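Japanin (Rhipicephalus appendiculatus, PDB 4BQU) blocks dendritic cell differentiation and dampens host immune responses as a tick salivary lipocalin whose pocket holds cholesterol. Local coordinates at residues Trp40-Leu45 / Ala60-Val65; Val26-Thr31 / Ile46-Phe51. All coordinates share one frame; numbering follows the deposited sequence.

Contact 1: residues Trp40-Leu45 / Ala60-Val65; sequences WVTRSL and AGAFQV. With CLR (cholesterol), chain F.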
loop_
_atom_site.group_PDB
_atom_site.type_symbol
_atom_site.label_atom_id
_atom_site.label_comp_id
_atom_site.label_asym_id
_atom_site.label_seq_id
_atom_site.Cartn_x
_atom_site.Cartn_y
_atom_site.Cartn_z
ATOM N N TRP A 40 5.358 -17.426 -2.298
ATOM C CA TRP A 40 5.823 -16.085 -1.978
ATOM C C TRP A 40 5.967 -15.238 -3.250
ATOM O O TRP A 40 6.715 -15.606 -4.164
ATOM C CB TRP A 40 7.152 -16.141 -1.210
ATOM C CG TRP A 40 6.997 -16.672 0.183
ATOM C CD1 TRP A 40 7.177 -17.960 0.598
ATOM C CD2 TRP A 40 6.692 -15.911 1.357
ATOM N NE1 TRP A 40 6.902 -18.066 1.942
ATOM C CE2 TRP A 40 6.627 -16.817 2.439
ATOM C CE3 TRP A 40 6.358 -14.570 1.584
ATOM C CZ2 TRP A 40 6.274 -16.411 3.729
ATOM C CZ3 TRP A 40 6.019 -14.169 2.859
ATOM C CH2 TRP A 40 5.984 -15.076 3.916
ATOM N N VAL A 41 5.259 -14.100 -3.290
ATOM C CA VAL A 41 5.312 -13.138 -4.396
ATOM C C VAL A 41 6.280 -12.021 -3.975
ATOM O O VAL A 41 6.141 -11.472 -2.897
ATOM C CB VAL A 41 3.892 -12.587 -4.740
ATOM C CG1 VAL A 41 3.949 -11.280 -5.571
ATOM C CG2 VAL A 41 3.067 -13.653 -5.448
ATOM N N THR A 42 7.249 -11.703 -4.811
ATOM C CA THR A 42 8.171 -10.608 -4.527
ATOM C C THR A 42 7.644 -9.369 -5.239
ATOM O O THR A 42 7.378 -9.397 -6.446
ATOM C CB THR A 42 9.611 -10.924 -4.965
ATOM O OG1 THR A 42 10.028 -12.114 -4.305
ATOM C CG2 THR A 42 10.574 -9.799 -4.621
ATOM N N ARG A 43 7.442 -8.307 -4.460
ATOM C CA ARG A 43 7.026 -7.017 -4.960
ATOM C C ARG A 43 8.104 -6.008 -4.565
ATOM O O ARG A 43 8.938 -6.285 -3.710
ATOM C CB ARG A 43 5.697 -6.581 -4.371
ATOM C CG ARG A 43 4.535 -7.551 -4.530
ATOM C CD ARG A 43 3.227 -6.894 -4.067
ATOM N NE ARG A 43 2.728 -5.939 -5.056
ATOM C CZ ARG A 43 1.977 -6.233 -6.107
ATOM N NH1 ARG A 43 1.544 -7.472 -6.297
ATOM N NH2 ARG A 43 1.621 -5.276 -6.966
ATOM N N SER A 44 8.092 -4.846 -5.209
ATOM C CA SER A 44 8.972 -3.747 -4.853
ATOM C C SER A 44 8.115 -2.716 -4.149
ATOM O O SER A 44 6.909 -2.665 -4.381
ATOM C CB SER A 44 9.565 -3.108 -6.101
ATOM O OG SER A 44 8.548 -2.439 -6.825
ATOM N N LEU A 45 8.715 -1.916 -3.268
ATOM C CA LEU A 45 8.050 -0.761 -2.697
ATOM C C LEU A 45 8.842 0.403 -3.253
ATOM O O LEU A 45 10.029 0.556 -2.936
ATOM C CB LEU A 45 7.982 -0.656 -1.184
ATOM C CG LEU A 45 7.027 0.492 -0.808
ATOM C CD1 LEU A 45 5.610 0.007 -0.584
ATOM C CD2 LEU A 45 7.472 1.191 0.341
ATOM N N ALA A 60 13.772 2.415 -4.066
ATOM C CA ALA A 60 13.104 1.122 -4.249
ATOM C C ALA A 60 13.662 0.077 -3.291
ATOM O O ALA A 60 14.866 -0.081 -3.206
ATOM C CB ALA A 60 13.266 0.644 -5.684
ATOM N N GLY A 61 12.785 -0.588 -2.557
ATOM C CA GLY A 61 13.129 -1.679 -1.653
ATOM C C GLY A 61 12.229 -2.863 -1.936
ATOM O O GLY A 61 11.109 -2.660 -2.387
ATOM N N ALA A 62 12.698 -4.096 -1.737
ATOM C CA ALA A 62 11.877 -5.282 -2.000
ATOM C C ALA A 62 11.295 -5.909 -0.742
ATOM O O ALA A 62 11.814 -5.759 0.360
ATOM C CB ALA A 62 12.670 -6.326 -2.774
ATOM N N PHE A 63 10.197 -6.615 -0.931
ATOM C CA PHE A 63 9.511 -7.359 0.126
ATOM C C PHE A 63 8.721 -8.491 -0.513
ATOM O O PHE A 63 8.428 -8.438 -1.704
ATOM C CB PHE A 63 8.577 -6.434 0.943
ATOM C CG PHE A 63 7.382 -5.878 0.199
ATOM C CD1 PHE A 63 7.490 -4.724 -0.557
ATOM C CD2 PHE A 63 6.128 -6.431 0.363
ATOM C CE1 PHE A 63 6.376 -4.187 -1.210
ATOM C CE2 PHE A 63 5.025 -5.887 -0.262
ATOM C CZ PHE A 63 5.148 -4.756 -1.040
ATOM N N GLN A 64 8.364 -9.498 0.278
ATOM C CA GLN A 64 7.589 -10.628 -0.222
ATOM C C GLN A 64 6.296 -10.760 0.518
ATOM O O GLN A 64 6.225 -10.414 1.687
ATOM C CB GLN A 64 8.387 -11.937 -0.097
ATOM C CG GLN A 64 9.766 -11.864 -0.718
ATOM C CD GLN A 64 10.440 -13.194 -0.676
ATOM O OE1 GLN A 64 10.319 -14.007 -1.591
ATOM N NE2 GLN A 64 11.156 -13.449 0.389
ATOM N N VAL A 65 5.270 -11.263 -0.165
ATOM C CA VAL A 65 3.989 -11.493 0.451
ATOM C C VAL A 65 3.506 -12.896 0.166
ATOM O O VAL A 65 3.789 -13.447 -0.901
ATOM C CB VAL A 65 2.910 -10.428 0.120
ATOM C CG1 VAL A 65 3.406 -9.047 0.460
ATOM C CG2 VAL A 65 2.451 -10.504 -1.328
HETATM C C1 CLR F . 4.280 5.575 3.400
HETATM C C2 CLR F . 4.334 7.057 3.790
HETATM C C3 CLR F . 2.966 7.560 4.225
HETATM C C4 CLR F . 2.420 6.710 5.361
HETATM C C5 CLR F . 2.421 5.235 5.023
HETATM C C6 CLR F . 1.324 4.509 5.192
HETATM C C7 CLR F . 1.211 3.052 4.883
HETATM C C8 CLR F . 2.570 2.367 4.798
HETATM C C9 CLR F . 3.514 3.218 3.929
HETATM C C10 CLR F . 3.747 4.654 4.514
HETATM C C11 CLR F . 4.823 2.468 3.624
HETATM C C12 CLR F . 4.621 1.048 3.090
HETATM C C13 CLR F . 3.742 0.174 4.007
HETATM C C14 CLR F . 2.426 0.962 4.191
HETATM C C15 CLR F . 1.492 -0.057 4.852
HETATM C C16 CLR F . 1.864 -1.378 4.157
HETATM C C17 CLR F . 3.179 -1.136 3.391
HETATM C C18 CLR F . 4.461 -0.112 5.337
HETATM C C19 CLR F . 4.759 4.643 5.681
HETATM C C20 CLR F . 4.050 -2.408 3.327
HETATM C C21 CLR F . 5.317 -2.251 2.502
HETATM C C22 CLR F . 3.249 -3.611 2.800
HETATM C C23 CLR F . 2.507 -3.435 1.470
HETATM C C24 CLR F . 1.748 -4.715 1.078
HETATM C C25 CLR F . 0.765 -4.701 -0.113
HETATM C C26 CLR F . 0.504 -3.352 -0.696
HETATM C C27 CLR F . 1.000 -5.722 -1.184
HETATM O O1 CLR F . 3.075 8.928 4.645
#
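Phe63 holds its CG between the backbone N and the carbonyl carbon (chi1 67°), while Arg43 keeps CG anti to its carbonyl carbon; the phenyl ring thus leans over to strand 40-45 and lies alongside the arginine chain, both pointing the same way off the sheet. Arg43 CB covers one ring face, displaced toward the rim and 4.2 Å from the ring centroid, a CH-pi contact. Cholesterol takes the opposite face: its methyl C21 stands over the ring centre, and further down the tail C24 comes within 3.7 Å of Phe63 CE2. Leu45 widens this apolar patch, with CB 3.9 Å from Phe63 CE1 and CD1 3.8 Å from cholesterol C21. Replacing Phe63 by an alanine is likely to leave Arg43 CB and the sterol methyl C21 without the ring that lies between them, opening a gap in the pocket wall.

Beneath the side chains, antiparallel strands 40-45 and 60-65 are joined by six backbone hydrogen bonds in three hydrogen-bonded pairs, Val41 with Val65, Arg43 with Phe63 and Leu45 with Gly61; the bond from Leu45 N to Gly61 O is short, 2.7 Å, and nearly straight. On the face away from the sterol, Thr42 and Gln64 form a non-hydrogen-bonded antiparallel pair with Thr42 OG1 3.3 Å from Gln64 OE1, polar residues suited to a side with a glycan sugar nearby. The Trp40 ring brings CE3 to 3.7 Å from Gln64 CB and makes a cation-pi interaction with Lys77.

Arg43 CD lies 3.8 Å from cholesterol C27, whereas the guanidinium donates hydrogen bonds, NE to Thr31 OG1, NH1 to the carbonyl oxygens of Ala6 and Asn8, and NH2 to that of Gln10. With that charge so occupied, the tail meets mainly carbon, consistent with binding by apolar fit.

Contact 2: residues Val26-Thr31 / Ile46-Phe51; sequences VGCVKT and IYVFTF. With CLR (cholesterol), chain F; EDO (1,2-ethanediol), chain H.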
loop_
_atom_site.group_PDB
_atom_site.type_symbol
_atom_site.label_atom_id
_atom_site.label_comp_id
_atom_site.label_asym_id
_atom_site.label_seq_id
_atom_site.Cartn_x
_atom_site.Cartn_y
_atom_site.Cartn_z
ATOM N N VAL A 26 7.662 11.375 2.248
ATOM C CA VAL A 26 7.651 10.045 1.624
ATOM C C VAL A 26 6.417 10.064 0.750
ATOM O O VAL A 26 5.306 9.990 1.268
ATOM C CB VAL A 26 7.658 8.899 2.669
ATOM C CG1 VAL A 26 7.419 7.541 2.003
ATOM C CG2 VAL A 26 8.996 8.892 3.396
ATOM N N GLY A 27 6.625 10.255 -0.548
ATOM C CA GLY A 27 5.541 10.407 -1.508
ATOM C C GLY A 27 5.603 9.428 -2.651
ATOM O O GLY A 27 6.513 8.602 -2.738
ATOM N N CYS A 28 4.565 9.484 -3.497
ATOM C CA CYS A 28 4.430 8.673 -4.697
ATOM C C CYS A 28 4.629 7.182 -4.357
ATOM O O CYS A 28 5.313 6.458 -5.085
ATOM C CB CYS A 28 5.428 9.156 -5.753
ATOM S SG CYS A 28 5.431 10.950 -6.057
ATOM N N VAL A 29 3.996 6.726 -3.264
ATOM C CA VAL A 29 4.137 5.338 -2.816
ATOM C C VAL A 29 3.380 4.357 -3.743
ATOM O O VAL A 29 2.207 4.541 -4.057
ATOM C CB VAL A 29 3.753 5.157 -1.328
ATOM C CG1 VAL A 29 3.879 3.693 -0.906
ATOM C CG2 VAL A 29 4.607 6.059 -0.444
ATOM N N LYS A 30 4.092 3.322 -4.190
ATOM C CA LYS A 30 3.511 2.270 -4.998
ATOM C C LYS A 30 4.306 0.977 -4.826
ATOM O O LYS A 30 5.425 0.993 -4.340
ATOM C CB LYS A 30 3.411 2.644 -6.466
ATOM C CG LYS A 30 4.777 2.878 -7.156
ATOM C CD LYS A 30 4.631 3.319 -8.578
ATOM C CE LYS A 30 5.972 3.560 -9.195
ATOM N NZ LYS A 30 5.854 4.031 -10.584
ATOM N N THR A 31 3.703 -0.131 -5.198
ATOM C CA THR A 31 4.306 -1.418 -5.190
ATOM C C THR A 31 4.129 -2.103 -6.542
ATOM O O THR A 31 2.993 -2.326 -6.964
ATOM C CB THR A 31 3.726 -2.288 -4.017
ATOM O OG1 THR A 31 4.232 -3.612 -4.145
ATOM C CG2 THR A 31 2.224 -2.346 -3.981
ATOM N N ILE A 46 8.187 1.175 -4.145
ATOM C CA ILE A 46 8.804 2.335 -4.753
ATOM C C ILE A 46 8.231 3.568 -4.032
ATOM O O ILE A 46 7.007 3.666 -3.878
ATOM C CB ILE A 46 8.508 2.395 -6.275
ATOM C CG1 ILE A 46 8.751 1.058 -7.005
ATOM C CG2 ILE A 46 9.329 3.516 -6.936
ATOM C CD1 ILE A 46 10.133 0.580 -6.953
ATOM N N TYR A 47 9.104 4.530 -3.666
ATOM C CA TYR A 47 8.696 5.781 -3.044
ATOM C C TYR A 47 9.670 6.871 -3.467
ATOM O O TYR A 47 10.780 6.584 -3.921
ATOM C CB TYR A 47 8.574 5.667 -1.527
ATOM C CG TYR A 47 9.843 5.212 -0.831
ATOM C CD1 TYR A 47 10.187 3.864 -0.775
ATOM C CD2 TYR A 47 10.707 6.130 -0.245
ATOM C CE1 TYR A 47 11.363 3.442 -0.167
ATOM C CE2 TYR A 47 11.879 5.719 0.390
ATOM C CZ TYR A 47 12.202 4.371 0.436
ATOM O OH TYR A 47 13.367 3.940 1.051
ATOM N N VAL A 48 9.244 8.119 -3.346
ATOM C CA VAL A 48 10.049 9.267 -3.709
ATOM C C VAL A 48 10.280 10.130 -2.462
ATOM O O VAL A 48 9.350 10.399 -1.694
ATOM C CB VAL A 48 9.398 10.034 -4.886
ATOM C CG1 VAL A 48 10.123 11.320 -5.164
ATOM C CG2 VAL A 48 9.383 9.167 -6.138
ATOM N N PHE A 49 11.527 10.542 -2.271
ATOM C CA PHE A 49 11.920 11.428 -1.182
ATOM C C PHE A 49 11.628 12.842 -1.683
ATOM O O PHE A 49 12.334 13.364 -2.530
ATOM C CB PHE A 49 13.400 11.230 -0.773
ATOM C CG PHE A 49 13.519 10.761 0.664
ATOM C CD1 PHE A 49 13.450 11.670 1.716
ATOM C CD2 PHE A 49 13.518 9.407 0.970
ATOM C CE1 PHE A 49 13.466 11.240 3.046
ATOM C CE2 PHE A 49 13.531 8.971 2.304
ATOM C CZ PHE A 49 13.509 9.892 3.332
ATOM N N THR A 50 10.522 13.409 -1.207
ATOM C CA THR A 50 9.968 14.685 -1.650
ATOM C C THR A 50 10.576 15.850 -0.914
ATOM O O THR A 50 9.975 16.382 0.021
ATOM C CB THR A 50 8.417 14.660 -1.547
ATOM O OG1 THR A 50 7.901 13.722 -2.487
ATOM C CG2 THR A 50 7.765 16.027 -1.811
ATOM N N PHE A 51 11.723 16.311 -1.385
ATOM C CA PHE A 51 12.327 17.507 -0.817
ATOM C C PHE A 51 11.731 18.704 -1.554
ATOM O O PHE A 51 11.099 18.527 -2.606
ATOM C CB PHE A 51 13.852 17.501 -0.951
ATOM C CG PHE A 51 14.514 16.204 -0.596
ATOM C CD1 PHE A 51 14.427 15.695 0.696
ATOM C CD2 PHE A 51 15.276 15.522 -1.529
ATOM C CE1 PHE A 51 15.088 14.522 1.041
ATOM C CE2 PHE A 51 15.914 14.337 -1.191
ATOM C CZ PHE A 51 15.823 13.846 0.093
HETATM C C1 CLR F . 4.280 5.575 3.400
HETATM C C2 CLR F . 4.334 7.057 3.790
HETATM C C3 CLR F . 2.966 7.560 4.225
HETATM C C4 CLR F . 2.420 6.710 5.361
HETATM C C5 CLR F . 2.421 5.235 5.023
HETATM C C6 CLR F . 1.324 4.509 5.192
HETATM C C7 CLR F . 1.211 3.052 4.883
HETATM C C8 CLR F . 2.570 2.367 4.798
HETATM C C9 CLR F . 3.514 3.218 3.929
HETATM C C10 CLR F . 3.747 4.654 4.514
HETATM C C11 CLR F . 4.823 2.468 3.624
HETATM C C12 CLR F . 4.621 1.048 3.090
HETATM C C13 CLR F . 3.742 0.174 4.007
HETATM C C14 CLR F . 2.426 0.962 4.191
HETATM C C15 CLR F . 1.492 -0.057 4.852
HETATM C C16 CLR F . 1.864 -1.378 4.157
HETATM C C17 CLR F . 3.179 -1.136 3.391
HETATM C C18 CLR F . 4.461 -0.112 5.337
HETATM C C19 CLR F . 4.759 4.643 5.681
HETATM C C20 CLR F . 4.050 -2.408 3.327
HETATM C C21 CLR F . 5.317 -2.251 2.502
HETATM C C22 CLR F . 3.249 -3.611 2.800
HETATM C C23 CLR F . 2.507 -3.435 1.470
HETATM C C24 CLR F . 1.748 -4.715 1.078
HETATM C C25 CLR F . 0.765 -4.701 -0.113
HETATM C C26 CLR F . 0.504 -3.352 -0.696
HETATM C C27 CLR F . 1.000 -5.722 -1.184
HETATM O O1 CLR F . 3.075 8.928 4.645
HETATM C C1 EDO H . 3.266 0.760 -13.362
HETATM O O1 EDO H . 4.159 -0.321 -13.282
HETATM C C2 EDO H . 4.069 2.039 -13.430
HETATM O O2 EDO H . 4.831 2.157 -12.259
#
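Val26 and Val29 both set a methyl against Tyr47 CB and the sterol. Val26 CG1, anti to the backbone N (chi1 171°), lies 4.2 Å from Tyr47 CB and 3.6 Å from cholesterol C2; Val29 uses CG2, the branch anti to its carbonyl carbon, 4.1 Å from Tyr47 CB and 3.9 Å from cholesterol C1. Short beta-branched side chains suit this wall, presenting a methyl to the sterol rings while keeping close to the strand. Helix 80-86 packs Leu86 against both Val26 and Tyr47.

The valines sit on strands whose backbones pair on either side of Cys28. Gly27 pairs with Val48 and Lys30 with Ile46, each through two hydrogen bonds, but the register slips by one residue between: a beta bulge in this antiparallel lipocalin barrel, with a corner at Cys28. Gly27 suits its place because a CB there would crowd Thr50 OG1.

Farther from the sterol, Cys28 CB rests 4.0 Å from Val48 CG2, and its SG forms the disulfide with Cys150. Lys30 crosses Ile46, CG to CB 3.9 Å, and its extended chain lets NZ hydrogen-bond O2 of a 1,2-ethanediol, probably from the crystallisation liquor, at 2.7 Å; the same molecule is hydrogen-bonded to Thr11 OG1 and Arg32 NH2.

In the fold
Strand 40-49 serves both contacts, pairing with strand 57-66 in contact 1 and with strands 26-27 and 29-37 in contact 2, and the centres of the two contacts are about 15 Å apart. Thr31 joins them: its OG1 is 2.8 Å from Ser44 O and 2.9 Å from Arg43 NE, both probable hydrogen bonds, and packs 3.4 Å from Phe63 CZ. Facing away from the sterol, Ala60 CB meets Ile46 CD1 at 3.4 Å. The two contacts line one cholesterol lengthwise, contact 1 at the aliphatic tail and contact 2 mainly at the hydroxyl-bearing ring. Glu23, whose backbone N is hydrogen-bonded to the ligand, lies about 4 Å from Val26 but about 9 Å from Leu45, between side chains.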